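Local coordinates for protein glycogen synthase (Cyanobacterium sp. CLg1, PDB 6GNF) that belongs to the starch and bacterial glycogen synthase family of glycosyltransferases and is modelled here with ADP bound, at residues Q206-N218 with S248-A260. Residues are numbered along the deposited sequence; the frame is centred on the assembly and turned at random.
Sequences QGRFPSSKFDALN and SPEPMYMLNWLKA. With SO4 (sulfate ion), chain I; SO4 (sulfate ion), chain J.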
ATOM      1  N   GLN A 206       2.902  -0.812 -12.823  1.00 51.48           N
ATOM      2  CA  GLN A 206       3.344   0.378 -13.534  1.00 50.35           C
ATOM      3  C   GLN A 206       2.359   0.900 -14.586  1.00 49.18           C
ATOM      4  O   GLN A 206       2.621   1.932 -15.194  1.00 52.96           O
ATOM      5  CB  GLN A 206       4.685   0.060 -14.205  1.00 49.17           C
ATOM      6  CG  GLN A 206       5.740  -0.440 -13.240  1.00 49.13           C
ATOM      7  CD  GLN A 206       7.044  -0.818 -13.915  1.00 50.20           C
ATOM      8  OE1 GLN A 206       7.115  -0.944 -15.139  1.00 49.37           O
ATOM      9  NE2 GLN A 206       8.073  -1.049 -13.115  1.00 49.92           N
ATOM     10  N   GLY A 207       1.242   0.206 -14.790  1.00 49.34           N
ATOM     11  CA  GLY A 207       0.303   0.553 -15.840  1.00 48.44           C
ATOM     12  C   GLY A 207       0.897   0.227 -17.187  1.00 51.27           C
ATOM     13  O   GLY A 207       0.954   1.085 -18.073  1.00 51.90           O
ATOM     14  N   ARG A 208       1.378  -1.009 -17.321  1.00 51.70           N
ATOM     15  CA  ARG A 208       1.814  -1.521 -18.597  1.00 53.64           C
ATOM     16  C   ARG A 208       0.585  -1.996 -19.353  1.00 55.08           C
ATOM     17  O   ARG A 208      -0.172  -2.818 -18.843  1.00 58.17           O
ATOM     18  CB  ARG A 208       2.798  -2.674 -18.419  1.00 54.84           C
ATOM     19  CG  ARG A 208       4.056  -2.279 -17.673  1.00 54.26           C
ATOM     20  CD  ARG A 208       5.057  -3.415 -17.640  1.00 55.42           C
ATOM     21  NE  ARG A 208       6.227  -3.085 -16.835  1.00 54.49           N
ATOM     22  CZ  ARG A 208       7.333  -3.826 -16.772  1.00 56.35           C
ATOM     23  NH1 ARG A 208       7.427  -4.953 -17.467  1.00 59.67           N
ATOM     24  NH2 ARG A 208       8.351  -3.442 -16.010  1.00 55.53           N
ATOM     25  N   PHE A 209       0.375  -1.435 -20.543  1.00 54.87           N
ATOM     26  CA  PHE A 209      -0.748  -1.795 -21.392  1.00 53.38           C
ATOM     27  C   PHE A 209      -0.278  -1.911 -22.822  1.00 54.35           C
ATOM     28  O   PHE A 209       0.719  -1.301 -23.187  1.00 54.36           O
ATOM     29  CB  PHE A 209      -1.830  -0.719 -21.318  1.00 52.07           C
ATOM     30  CG  PHE A 209      -2.408  -0.557 -19.959  1.00 49.46           C
ATOM     31  CD1 PHE A 209      -3.220  -1.549 -19.421  1.00 50.00           C
ATOM     32  CD2 PHE A 209      -2.134   0.568 -19.203  1.00 48.16           C
ATOM     33  CE1 PHE A 209      -3.756  -1.416 -18.161  1.00 48.58           C
ATOM     34  CE2 PHE A 209      -2.664   0.707 -17.940  1.00 46.96           C
ATOM     35  CZ  PHE A 209      -3.480  -0.285 -17.422  1.00 47.19           C
ATOM     36  N   PRO A 210      -0.993  -2.692 -23.643  1.00 55.67           N
ATOM     37  CA  PRO A 210      -0.626  -2.780 -25.051  1.00 57.52           C
ATOM     38  C   PRO A 210      -0.684  -1.424 -25.735  1.00 56.32           C
ATOM     39  O   PRO A 210      -1.511  -0.588 -25.370  1.00 54.58           O
ATOM     40  CB  PRO A 210      -1.691  -3.711 -25.641  1.00 59.15           C
ATOM     41  CG  PRO A 210      -2.255  -4.454 -24.481  1.00 58.02           C
ATOM     42  CD  PRO A 210      -2.172  -3.515 -23.324  1.00 55.86           C
ATOM     43  N   SER A 211       0.160  -1.230 -26.736  1.00 58.41           N
ATOM     44  CA  SER A 211       0.240   0.049 -27.420  1.00 59.16           C
ATOM     45  C   SER A 211      -1.049   0.347 -28.177  1.00 59.59           C
ATOM     46  O   SER A 211      -1.414   1.502 -28.355  1.00 59.25           O
ATOM     47  CB  SER A 211       1.454   0.080 -28.334  1.00 60.89           C
ATOM     48  OG  SER A 211       1.559  -1.124 -29.057  1.00 64.54           O
ATOM     49  N   SER A 212      -1.774  -0.705 -28.540  1.00 61.65           N
ATOM     50  CA  SER A 212      -3.087  -0.581 -29.161  1.00 63.00           C
ATOM     51  C   SER A 212      -4.127   0.105 -28.275  1.00 62.47           C
ATOM     52  O   SER A 212      -5.202   0.470 -28.752  1.00 64.91           O
ATOM     53  CB  SER A 212      -3.613  -1.959 -29.547  1.00 66.19           C
ATOM     54  OG  SER A 212      -3.786  -2.742 -28.384  1.00 65.03           O
ATOM     55  N   LYS A 213      -3.832   0.261 -26.987  1.00 59.60           N
ATOM     56  CA  LYS A 213      -4.692   1.031 -26.094  1.00 58.10           C
ATOM     57  C   LYS A 213      -4.332   2.516 -26.042  1.00 56.46           C
ATOM     58  O   LYS A 213      -4.827   3.238 -25.179  1.00 51.58           O
ATOM     59  CB  LYS A 213      -4.629   0.461 -24.669  1.00 57.09           C
ATOM     60  CG  LYS A 213      -5.162  -0.964 -24.516  1.00 59.61           C
ATOM     61  CD  LYS A 213      -6.627  -1.107 -24.905  1.00 60.25           C
ATOM     62  CE  LYS A 213      -7.541  -0.305 -23.997  1.00 59.42           C
ATOM     63  NZ  LYS A 213      -8.929  -0.279 -24.525  1.00 60.88           N
ATOM     64  N   PHE A 214      -3.477   2.985 -26.947  1.00 57.70           N
ATOM     65  CA  PHE A 214      -3.059   4.393 -26.910  1.00 55.14           C
ATOM     66  C   PHE A 214      -4.205   5.352 -27.228  1.00 52.13           C
ATOM     67  O   PHE A 214      -4.372   6.359 -26.557  1.00 50.43           O
ATOM     68  CB  PHE A 214      -1.885   4.668 -27.858  1.00 55.88           C
ATOM     69  CG  PHE A 214      -1.500   6.119 -27.904  1.00 54.91           C
ATOM     70  CD1 PHE A 214      -0.880   6.711 -26.824  1.00 53.44           C
ATOM     71  CD2 PHE A 214      -1.801   6.899 -29.007  1.00 55.01           C
ATOM     72  CE1 PHE A 214      -0.547   8.054 -26.846  1.00 53.58           C
ATOM     73  CE2 PHE A 214      -1.473   8.237 -29.037  1.00 53.99           C
ATOM     74  CZ  PHE A 214      -0.846   8.817 -27.958  1.00 53.26           C
ATOM     75  N   ASP A 215      -5.043   4.999 -28.196  1.00 52.97           N
ATOM     76  CA  ASP A 215      -6.109   5.898 -28.632  1.00 54.13           C
ATOM     77  C   ASP A 215      -7.107   6.164 -27.509  1.00 52.11           C
ATOM     78  O   ASP A 215      -7.769   7.191 -27.500  1.00 52.48           O
ATOM     79  CB  ASP A 215      -6.836   5.333 -29.858  1.00 56.44           C
ATOM     80  CG  ASP A 215      -5.975   5.332 -31.108  1.00 58.69           C
ATOM     81  OD1 ASP A 215      -5.021   6.131 -31.175  1.00 58.95           O
ATOM     82  OD2 ASP A 215      -6.263   4.543 -32.038  1.00 60.75           O
ATOM     83  N   ALA A 216      -7.248   5.210 -26.593  1.00 50.54           N
ATOM     84  CA  ALA A 216      -8.167   5.352 -25.480  1.00 50.18           C
ATOM     85  C   ALA A 216      -7.751   6.419 -24.472  1.00 50.47           C
ATOM     86  O   ALA A 216      -8.571   6.823 -23.646  1.00 53.42           O
ATOM     87  CB  ALA A 216      -8.343   4.015 -24.775  1.00 50.35           C
ATOM     88  N   LEU A 217      -6.499   6.858 -24.513  1.00 50.92           N
ATOM     89  CA  LEU A 217      -6.014   7.889 -23.585  1.00 49.54           C
ATOM     90  C   LEU A 217      -6.419   9.315 -23.967  1.00 49.46           C
ATOM     91  O   LEU A 217      -6.378  10.202 -23.130  1.00 49.96           O
ATOM     92  CB  LEU A 217      -4.488   7.802 -23.467  1.00 50.02           C
ATOM     93  CG  LEU A 217      -3.950   6.438 -23.020  1.00 50.20           C
ATOM     94  CD1 LEU A 217      -2.438   6.479 -22.895  1.00 50.55           C
ATOM     95  CD2 LEU A 217      -4.583   6.016 -21.706  1.00 48.82           C
ATOM     96  N   ASN A 218      -6.822   9.525 -25.217  1.00 52.78           N
ATOM     97  CA  ASN A 218      -7.107  10.867 -25.746  1.00 55.58           C
ATOM     98  C   ASN A 218      -5.993  11.864 -25.492  1.00 54.90           C
ATOM     99  O   ASN A 218      -6.245  12.971 -24.992  1.00 51.80           O
ATOM    100  CB  ASN A 218      -8.416  11.422 -25.182  1.00 56.87           C
ATOM    101  CG  ASN A 218      -9.608  10.585 -25.568  1.00 59.02           C
ATOM    102  OD1 ASN A 218     -10.061  10.604 -26.714  1.00 59.61           O
ATOM    103  ND2 ASN A 218     -10.150   9.867 -24.599  1.00 59.86           N
ATOM    104  N   SER A 248       8.093 -13.175 -22.746  1.00123.15           N
ATOM    105  CA  SER A 248       8.500 -13.332 -24.141  1.00124.98           C
ATOM    106  C   SER A 248      10.011 -13.561 -24.254  1.00125.45           C
ATOM    107  O   SER A 248      10.770 -13.056 -23.424  1.00124.09           O
ATOM    108  CB  SER A 248       8.085 -12.087 -24.923  1.00123.06           C
ATOM    109  OG  SER A 248       8.583 -12.099 -26.245  1.00128.44           O
ATOM    110  N   PRO A 249      10.453 -14.342 -25.266  1.00126.80           N
ATOM    111  CA  PRO A 249      11.891 -14.397 -25.536  1.00127.26           C
ATOM    112  C   PRO A 249      12.417 -13.055 -26.066  1.00126.17           C
ATOM    113  O   PRO A 249      13.554 -12.686 -25.774  1.00126.05           O
ATOM    114  CB  PRO A 249      12.019 -15.504 -26.595  1.00130.49           C
ATOM    115  CG  PRO A 249      10.677 -15.597 -27.232  1.00130.71           C
ATOM    116  CD  PRO A 249       9.689 -15.232 -26.164  1.00128.56           C
ATOM    117  N   GLU A 250      11.586 -12.335 -26.821  1.00123.61           N
ATOM    118  CA  GLU A 250      11.945 -11.027 -27.375  1.00120.96           C
ATOM    119  C   GLU A 250      11.394  -9.905 -26.508  1.00114.46           C
ATOM    120  O   GLU A 250      10.382 -10.093 -25.832  1.00114.62           O
ATOM    121  CB  GLU A 250      11.376 -10.860 -28.791  1.00122.74           C
ATOM    122  CG  GLU A 250      11.535 -12.067 -29.703  1.00127.58           C
ATOM    123  CD  GLU A 250      12.984 -12.451 -29.937  1.00132.73           C
ATOM    124  OE1 GLU A 250      13.229 -13.355 -30.769  1.00137.93           O
ATOM    125  OE2 GLU A 250      13.880 -11.851 -29.300  1.00130.54           O
ATOM    126  N   PRO A 251      12.047  -8.727 -26.530  1.00110.38           N
ATOM    127  CA  PRO A 251      11.452  -7.564 -25.875  1.00103.66           C
ATOM    128  C   PRO A 251      10.427  -6.874 -26.788  1.00 98.82           C
ATOM    129  O   PRO A 251      10.762  -6.468 -27.895  1.00 97.67           O
ATOM    130  CB  PRO A 251      12.658  -6.665 -25.593  1.00103.60           C
ATOM    131  CG  PRO A 251      13.686  -7.054 -26.615  1.00108.26           C
ATOM    132  CD  PRO A 251      13.300  -8.376 -27.224  1.00111.92           C
ATOM    133  N   MET A 252       9.189  -6.756 -26.315  1.00 92.32           N
ATOM    134  CA  MET A 252       8.088  -6.246 -27.123  1.00 91.09           C
ATOM    135  C   MET A 252       7.713  -4.821 -26.708  1.00 82.81           C
ATOM    136  O   MET A 252       7.930  -4.402 -25.567  1.00 76.44           O
ATOM    137  CB  MET A 252       6.874  -7.176 -27.019  1.00 96.49           C
ATOM    138  CG  MET A 252       6.190  -7.178 -25.656  1.00101.98           C
ATOM    139  SD  MET A 252       5.024  -8.560 -25.433  1.00114.06           S
ATOM    140  CE  MET A 252       5.939  -9.634 -24.334  1.00109.99           C
ATOM    141  N   TYR A 253       7.111  -4.093 -27.639  1.00 79.49           N
ATOM    142  CA  TYR A 253       6.757  -2.700 -27.422  1.00 75.73           C
ATOM    143  C   TYR A 253       5.404  -2.585 -26.733  1.00 69.88           C
ATOM    144  O   TYR A 253       4.494  -3.338 -27.038  1.00 69.26           O
ATOM    145  CB  TYR A 253       6.738  -1.954 -28.751  1.00 80.13           C
ATOM    146  CG  TYR A 253       6.223  -0.548 -28.617  1.00 82.60           C
ATOM    147  CD1 TYR A 253       6.992   0.435 -28.010  1.00 83.67           C
ATOM    148  CD2 TYR A 253       4.944  -0.201 -29.069  1.00 84.89           C
ATOM    149  CE1 TYR A 253       6.513   1.730 -27.874  1.00 84.14           C
ATOM    150  CE2 TYR A 253       4.456   1.099 -28.931  1.00 81.85           C
ATOM    151  CZ  TYR A 253       5.243   2.061 -28.341  1.00 82.06           C
ATOM    152  OH  TYR A 253       4.774   3.354 -28.187  1.00 80.21           O
ATOM    153  N   MET A 254       5.283  -1.640 -25.804  1.00 64.73           N
ATOM    154  CA  MET A 254       4.016  -1.380 -25.111  1.00 61.49           C
ATOM    155  C   MET A 254       4.027   0.006 -24.463  1.00 57.76           C
ATOM    156  O   MET A 254       4.994   0.755 -24.621  1.00 57.30           O
ATOM    157  CB  MET A 254       3.742  -2.462 -24.059  1.00 61.63           C
ATOM    158  CG  MET A 254       4.736  -2.512 -22.906  1.00 62.01           C
ATOM    159  SD  MET A 254       4.604  -3.986 -21.839  1.00 64.08           S
ATOM    160  CE  MET A 254       5.133  -5.289 -22.941  1.00 66.27           C
ATOM    161  N   LEU A 255       2.939   0.339 -23.768  1.00 54.80           N
ATOM    162  CA  LEU A 255       2.844   1.567 -22.986  1.00 51.58           C
ATOM    163  C   LEU A 255       3.160   1.305 -21.521  1.00 49.78           C
ATOM    164  O   LEU A 255       2.979   0.197 -21.031  1.00 49.31           O
ATOM    165  CB  LEU A 255       1.438   2.154 -23.077  1.00 50.60           C
ATOM    166  CG  LEU A 255       0.838   2.277 -24.476  1.00 53.32           C
ATOM    167  CD1 LEU A 255      -0.554   2.872 -24.387  1.00 52.46           C
ATOM    168  CD2 LEU A 255       1.715   3.114 -25.398  1.00 54.71           C
ATOM    169  N   ASN A 256       3.597   2.350 -20.825  1.00 48.16           N
ATOM    170  CA  ASN A 256       3.917   2.298 -19.406  1.00 47.21           C
ATOM    171  C   ASN A 256       3.546   3.636 -18.787  1.00 46.54           C
ATOM    172  O   ASN A 256       4.276   4.615 -18.929  1.00 47.12           O
ATOM    173  CB  ASN A 256       5.410   2.010 -19.212  1.00 48.27           C
ATOM    174  CG  ASN A 256       5.784   1.759 -17.762  1.00 48.37           C
ATOM    175  OD1 ASN A 256       5.410   2.513 -16.864  1.00 48.01           O
ATOM    176  ND2 ASN A 256       6.535   0.698 -17.525  1.00 49.91           N
ATOM    177  N   TRP A 257       2.418   3.668 -18.077  1.00 45.94           N
ATOM    178  CA  TRP A 257       1.873   4.904 -17.528  1.00 45.78           C
ATOM    179  C   TRP A 257       2.790   5.521 -16.484  1.00 47.65           C
ATOM    180  O   TRP A 257       2.987   6.736 -16.458  1.00 48.35           O
ATOM    181  CB  TRP A 257       0.520   4.648 -16.867  1.00 45.09           C
ATOM    182  CG  TRP A 257      -0.635   4.410 -17.778  1.00 43.80           C
ATOM    183  CD1 TRP A 257      -0.603   4.110 -19.103  1.00 45.90           C
ATOM    184  CD2 TRP A 257      -2.013   4.430 -17.402  1.00 42.86           C
ATOM    185  NE1 TRP A 257      -1.888   3.960 -19.585  1.00 46.12           N
ATOM    186  CE2 TRP A 257      -2.768   4.143 -18.551  1.00 43.73           C
ATOM    187  CE3 TRP A 257      -2.681   4.661 -16.197  1.00 42.97           C
ATOM    188  CZ2 TRP A 257      -4.158   4.090 -18.534  1.00 44.80           C
ATOM    189  CZ3 TRP A 257      -4.071   4.600 -16.182  1.00 42.98           C
ATOM    190  CH2 TRP A 257      -4.791   4.325 -17.345  1.00 43.22           C
ATOM    191  N   LEU A 258       3.341   4.688 -15.607  1.00 48.62           N
ATOM    192  CA  LEU A 258       4.149   5.184 -14.502  1.00 48.04           C
ATOM    193  C   LEU A 258       5.403   5.868 -15.016  1.00 49.39           C
ATOM    194  O   LEU A 258       5.852   6.848 -14.436  1.00 51.97           O
ATOM    195  CB  LEU A 258       4.546   4.049 -13.562  1.00 47.77           C
ATOM    196  CG  LEU A 258       5.278   4.476 -12.290  1.00 47.24           C
ATOM    197  CD1 LEU A 258       4.422   5.420 -11.471  1.00 45.87           C
ATOM    198  CD2 LEU A 258       5.631   3.249 -11.472  1.00 49.91           C
ATOM    199  N   LYS A 259       5.992   5.302 -16.065  1.00 51.42           N
ATOM    200  CA  LYS A 259       7.127   5.923 -16.743  1.00 52.07           C
ATOM    201  C   LYS A 259       6.769   7.331 -17.203  1.00 51.73           C
ATOM    202  O   LYS A 259       7.490   8.272 -16.903  1.00 52.51           O
ATOM    203  CB  LYS A 259       7.557   5.082 -17.938  1.00 52.92           C
ATOM    204  CG  LYS A 259       8.652   5.710 -18.795  1.00 56.22           C
ATOM    205  CD  LYS A 259       9.233   4.689 -19.758  1.00 58.96           C
ATOM    206  CE  LYS A 259      10.153   5.324 -20.791  1.00 61.73           C
ATOM    207  NZ  LYS A 259       9.415   6.163 -21.775  1.00 61.73           N
ATOM    208  N   ALA A 260       5.648   7.460 -17.912  1.00 50.98           N
ATOM    209  CA  ALA A 260       5.183   8.762 -18.381  1.00 51.00           C
ATOM    210  C   ALA A 260       4.939   9.719 -17.219  1.00 51.53           C
ATOM    211  O   ALA A 260       5.228  10.908 -17.317  1.00 51.73           O
ATOM    212  CB  ALA A 260       3.916   8.612 -19.216  1.00 51.71           C
TER
HETATM  213  S   SO4 I 605      -0.461  -4.505 -29.513  1.00101.61           S
HETATM  214  O1  SO4 I 605      -0.062  -3.092 -29.333  1.00103.39           O
HETATM  215  O2  SO4 I 605      -0.685  -4.805 -30.950  1.00101.37           O
HETATM  216  O3  SO4 I 605      -1.735  -4.745 -28.787  1.00106.24           O
HETATM  217  O4  SO4 I 605       0.625  -5.363 -28.983  1.00 99.04           O
HETATM  218  S   SO4 J 606      -0.659  -3.321 -14.151  1.00127.54           S
HETATM  219  O1  SO4 J 606      -0.265  -2.028 -13.549  1.00114.05           O
HETATM  220  O2  SO4 J 606      -0.725  -3.179 -15.627  1.00119.32           O
HETATM  221  O3  SO4 J 606      -1.977  -3.723 -13.595  1.00117.65           O
HETATM  222  O4  SO4 J 606       0.357  -4.350 -13.825  1.00128.86           O
HETATM  223  O   HOH W   1       1.797  -3.517 -26.975  1.00 53.63           O
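Phe209 and Leu255 form the hydrogen-bonded pair of a short antiparallel pairing, Leu255 N reaching Phe209 O at 2.8 Å and Phe209 N bonding back to Leu255 O, and Arg208 and Asn256 the non-hydrogen-bonded pair; the pairing runs on past the strand as Trp257 N meets Gly207 O and Leu258 N meets Gln206 O, both at the first turn of the helix. On the face that carries Arg208 and Asn256, the side-chain oxygen of Gln206 takes three hydrogen bonds. Asn256 ND2 lies 3.0 Å from Gln206 OE1, while Arg208 comes side-on, NE and NH2 both 2.9 Å from that same Gln206 OE1, which sits in the guanidinium plane. Asn256 does double duty: chi1 (-172°) lays its amide alongside Gln206, and the turn about chi2 (-48°) points ND2 to Gln206 OE1 and OD1 to Lys259 N, capping the helix. On the other face, the CD2-CE2 side of the Phe209 ring lies over one face of the Trp257 indole, the phenyl and five-membered ring planes 56° apart, with Phe209 CE2 3.5 Å from Trp257 CE2. Leu217 CD2 packs 3.7 Å from Trp257 CZ2, and Leu255 CD1 fits against Phe214 and Leu217. Arg208 also forms a salt bridge with Glu288 and a hydrogen bond to Phe233 O. Strand 208-209 is an outer strand of a three-stranded antiparallel sheet, with 251-256 in the middle and 228-231 beyond it; helix 132-144 packs on Phe209 and Trp257, and helix 224-227 on Phe214 and Leu217.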